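PDB 2YX5: UPF0062 protein MJ1593 from Methanocaldococcus jannaschii, which is of unknown function but belongs to the PurS family of small alpha/beta proteins, with a three-stranded antiparallel sheet and two helices, and assembles with further copies of itself. Local coordinates for residues K9-V14 and I72-I77. Numbering follows the deposited sequence.
Sequences KLKKGV and IHDYEI
K9 O lies at the edge of the H73 imidazole, near the ring plane and 3.8 Å from H73 CD2, while I72 CG1 sits over the centre of one ring face. A second flat group, the D74 carboxylate, is shared between two successive residues of 9-14. K11 NZ meets D74 OD1 on its syn side, though 34° out of the carboxylate plane, in a 2.9 Å salt bridge, and K12 N reaches D74 OD2 (3.1 Å) from above that plane. Bends at chi2 (-86°) and chi4 carry the K11 chain across D74 at about a right angle, and its ammonium group also bonds H73 O and, just before the strand, P70 O. The strand pairing is antiparallel: K9 and D74 exchange two nearly straight backbone bonds, D74 N to K9 O measuring 2.9 Å. The last backbone link, K11 N to I72 O (3.1 Å), comes from above the carbonyl plane, where the chain is leaving the sheet for the type II turn K11-V14. K9 runs over D74 CB, its CE 3.8 Å away, before a weak salt bridge from NZ to E76 OE2 at 3.4 Å. The contact illustrates side chains extending a strand pairing into a turn: it joins the end of central strand 2-10 to the start of strand 73-81; Y75 and I77 pack on helix 52-67, and L10 meets I72 of a second subunit.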
loop_
_atom_site.group_PDB
_atom_site.type_symbol
_atom_site.label_atom_id
_atom_site.label_comp_id
_atom_site.label_asym_id
_atom_site.label_seq_id
_atom_site.Cartn_x
_atom_site.Cartn_y
_atom_site.Cartn_z
ATOM N N LYS A 9 -8.486 -1.377 -8.686
ATOM C CA LYS A 9 -7.500 -0.595 -9.415
ATOM C C LYS A 9 -7.947 0.867 -9.457
ATOM O O LYS A 9 -9.040 1.216 -8.997
ATOM C CB LYS A 9 -7.367 -1.138 -10.850
ATOM C CG LYS A 9 -8.730 -1.391 -11.488
ATOM C CD LYS A 9 -8.648 -1.872 -12.926
ATOM C CE LYS A 9 -10.049 -2.137 -13.521
ATOM N NZ LYS A 9 -10.779 -3.286 -12.890
ATOM N N LEU A 10 -7.093 1.724 -9.995
ATOM C CA LEU A 10 -7.448 3.124 -10.126
ATOM C C LEU A 10 -8.376 3.212 -11.333
ATOM O O LEU A 10 -8.327 2.352 -12.219
ATOM C CB LEU A 10 -6.209 3.974 -10.381
ATOM C CG LEU A 10 -5.239 4.163 -9.225
ATOM C CD1 LEU A 10 -4.082 5.069 -9.653
ATOM C CD2 LEU A 10 -5.982 4.760 -8.058
ATOM N N LYS A 11 -9.230 4.231 -11.355
ATOM C CA LYS A 11 -10.140 4.438 -12.475
ATOM C C LYS A 11 -9.345 4.347 -13.790
ATOM O O LYS A 11 -8.151 4.673 -13.839
ATOM C CB LYS A 11 -10.812 5.818 -12.356
ATOM C CG LYS A 11 -12.151 5.840 -11.610
ATOM C CD LYS A 11 -13.317 5.512 -12.561
ATOM C CE LYS A 11 -14.705 5.608 -11.894
ATOM N NZ LYS A 11 -15.094 4.391 -11.116
ATOM N N LYS A 12 -9.995 3.882 -14.852
ATOM C CA LYS A 12 -9.323 3.778 -16.137
ATOM C C LYS A 12 -9.014 5.187 -16.608
ATOM O O LYS A 12 -9.904 6.036 -16.680
ATOM C CB LYS A 12 -10.210 3.080 -17.168
ATOM C CG LYS A 12 -9.517 2.848 -18.507
ATOM C CD LYS A 12 -10.429 2.160 -19.513
ATOM C CE LYS A 12 -11.663 3.005 -19.859
ATOM N NZ LYS A 12 -11.330 4.250 -20.612
ATOM N N GLY A 13 -7.747 5.435 -16.922
ATOM C CA GLY A 13 -7.360 6.755 -17.375
ATOM C C GLY A 13 -6.575 7.543 -16.343
ATOM O O GLY A 13 -6.051 8.615 -16.655
ATOM N N VAL A 14 -6.499 7.041 -15.113
ATOM C CA VAL A 14 -5.743 7.743 -14.088
ATOM C C VAL A 14 -4.341 7.159 -14.040
ATOM O O VAL A 14 -4.173 5.941 -13.956
ATOM C CB VAL A 14 -6.391 7.616 -12.695
ATOM C CG1 VAL A 14 -5.477 8.236 -11.643
ATOM C CG2 VAL A 14 -7.735 8.325 -12.685
ATOM N N ILE A 72 -12.341 7.294 -7.328
ATOM C CA ILE A 72 -10.949 6.988 -7.699
ATOM C C ILE A 72 -10.683 5.509 -7.986
ATOM O O ILE A 72 -9.583 5.136 -8.404
ATOM C CB ILE A 72 -9.996 7.368 -6.561
ATOM C CG1 ILE A 72 -10.348 6.538 -5.316
ATOM C CG2 ILE A 72 -10.121 8.851 -6.260
ATOM C CD1 ILE A 72 -9.488 6.790 -4.081
ATOM N N HIS A 73 -11.693 4.673 -7.772
ATOM C CA HIS A 73 -11.522 3.237 -7.929
ATOM C C HIS A 73 -12.445 2.520 -8.865
ATOM O O HIS A 73 -13.608 2.869 -9.007
ATOM C CB HIS A 73 -11.667 2.551 -6.568
ATOM C CG HIS A 73 -10.614 2.921 -5.583
ATOM N ND1 HIS A 73 -10.882 3.085 -4.241
ATOM C CD2 HIS A 73 -9.279 3.088 -5.724
ATOM C CE1 HIS A 73 -9.760 3.331 -3.599
ATOM N NE2 HIS A 73 -8.771 3.336 -4.476
ATOM N N ASP A 74 -11.894 1.489 -9.484
ATOM C CA ASP A 74 -12.637 0.602 -10.356
ATOM C C ASP A 74 -12.398 -0.725 -9.649
ATOM O O ASP A 74 -11.372 -0.885 -8.978
ATOM C CB ASP A 74 -12.051 0.568 -11.772
ATOM C CG ASP A 74 -12.694 1.596 -12.701
ATOM O OD1 ASP A 74 -13.787 2.115 -12.373
ATOM O OD2 ASP A 74 -12.107 1.870 -13.773
ATOM N N TYR A 75 -13.335 -1.661 -9.755
ATOM C CA TYR A 75 -13.144 -2.951 -9.100
ATOM C C TYR A 75 -13.928 -4.039 -9.803
ATOM O O TYR A 75 -14.849 -3.749 -10.547
ATOM C CB TYR A 75 -13.544 -2.861 -7.613
ATOM C CG TYR A 75 -15.009 -2.612 -7.382
ATOM C CD1 TYR A 75 -15.936 -3.656 -7.455
ATOM C CD2 TYR A 75 -15.484 -1.333 -7.123
ATOM C CE1 TYR A 75 -17.304 -3.430 -7.275
ATOM C CE2 TYR A 75 -16.858 -1.088 -6.939
ATOM C CZ TYR A 75 -17.762 -2.138 -7.014
ATOM O OH TYR A 75 -19.111 -1.901 -6.804
ATOM N N GLU A 76 -13.529 -5.287 -9.597
ATOM C CA GLU A 76 -14.233 -6.411 -10.179
ATOM C C GLU A 76 -14.260 -7.565 -9.191
ATOM O O GLU A 76 -13.324 -7.740 -8.416
ATOM C CB GLU A 76 -13.618 -6.828 -11.512
ATOM C CG GLU A 76 -12.119 -6.962 -11.549
ATOM C CD GLU A 76 -11.626 -7.420 -12.926
ATOM O OE1 GLU A 76 -11.990 -8.551 -13.337
ATOM O OE2 GLU A 76 -10.884 -6.649 -13.589
ATOM N N ILE A 77 -15.345 -8.344 -9.229
ATOM C CA ILE A 77 -15.559 -9.459 -8.307
ATOM C C ILE A 77 -15.784 -10.847 -8.914
ATOM O O ILE A 77 -16.674 -11.050 -9.740
ATOM C CB ILE A 77 -16.773 -9.148 -7.388
ATOM C CG1 ILE A 77 -16.581 -7.773 -6.730
ATOM C CG2 ILE A 77 -16.942 -10.246 -6.346
ATOM C CD1 ILE A 77 -17.878 -7.114 -6.310
#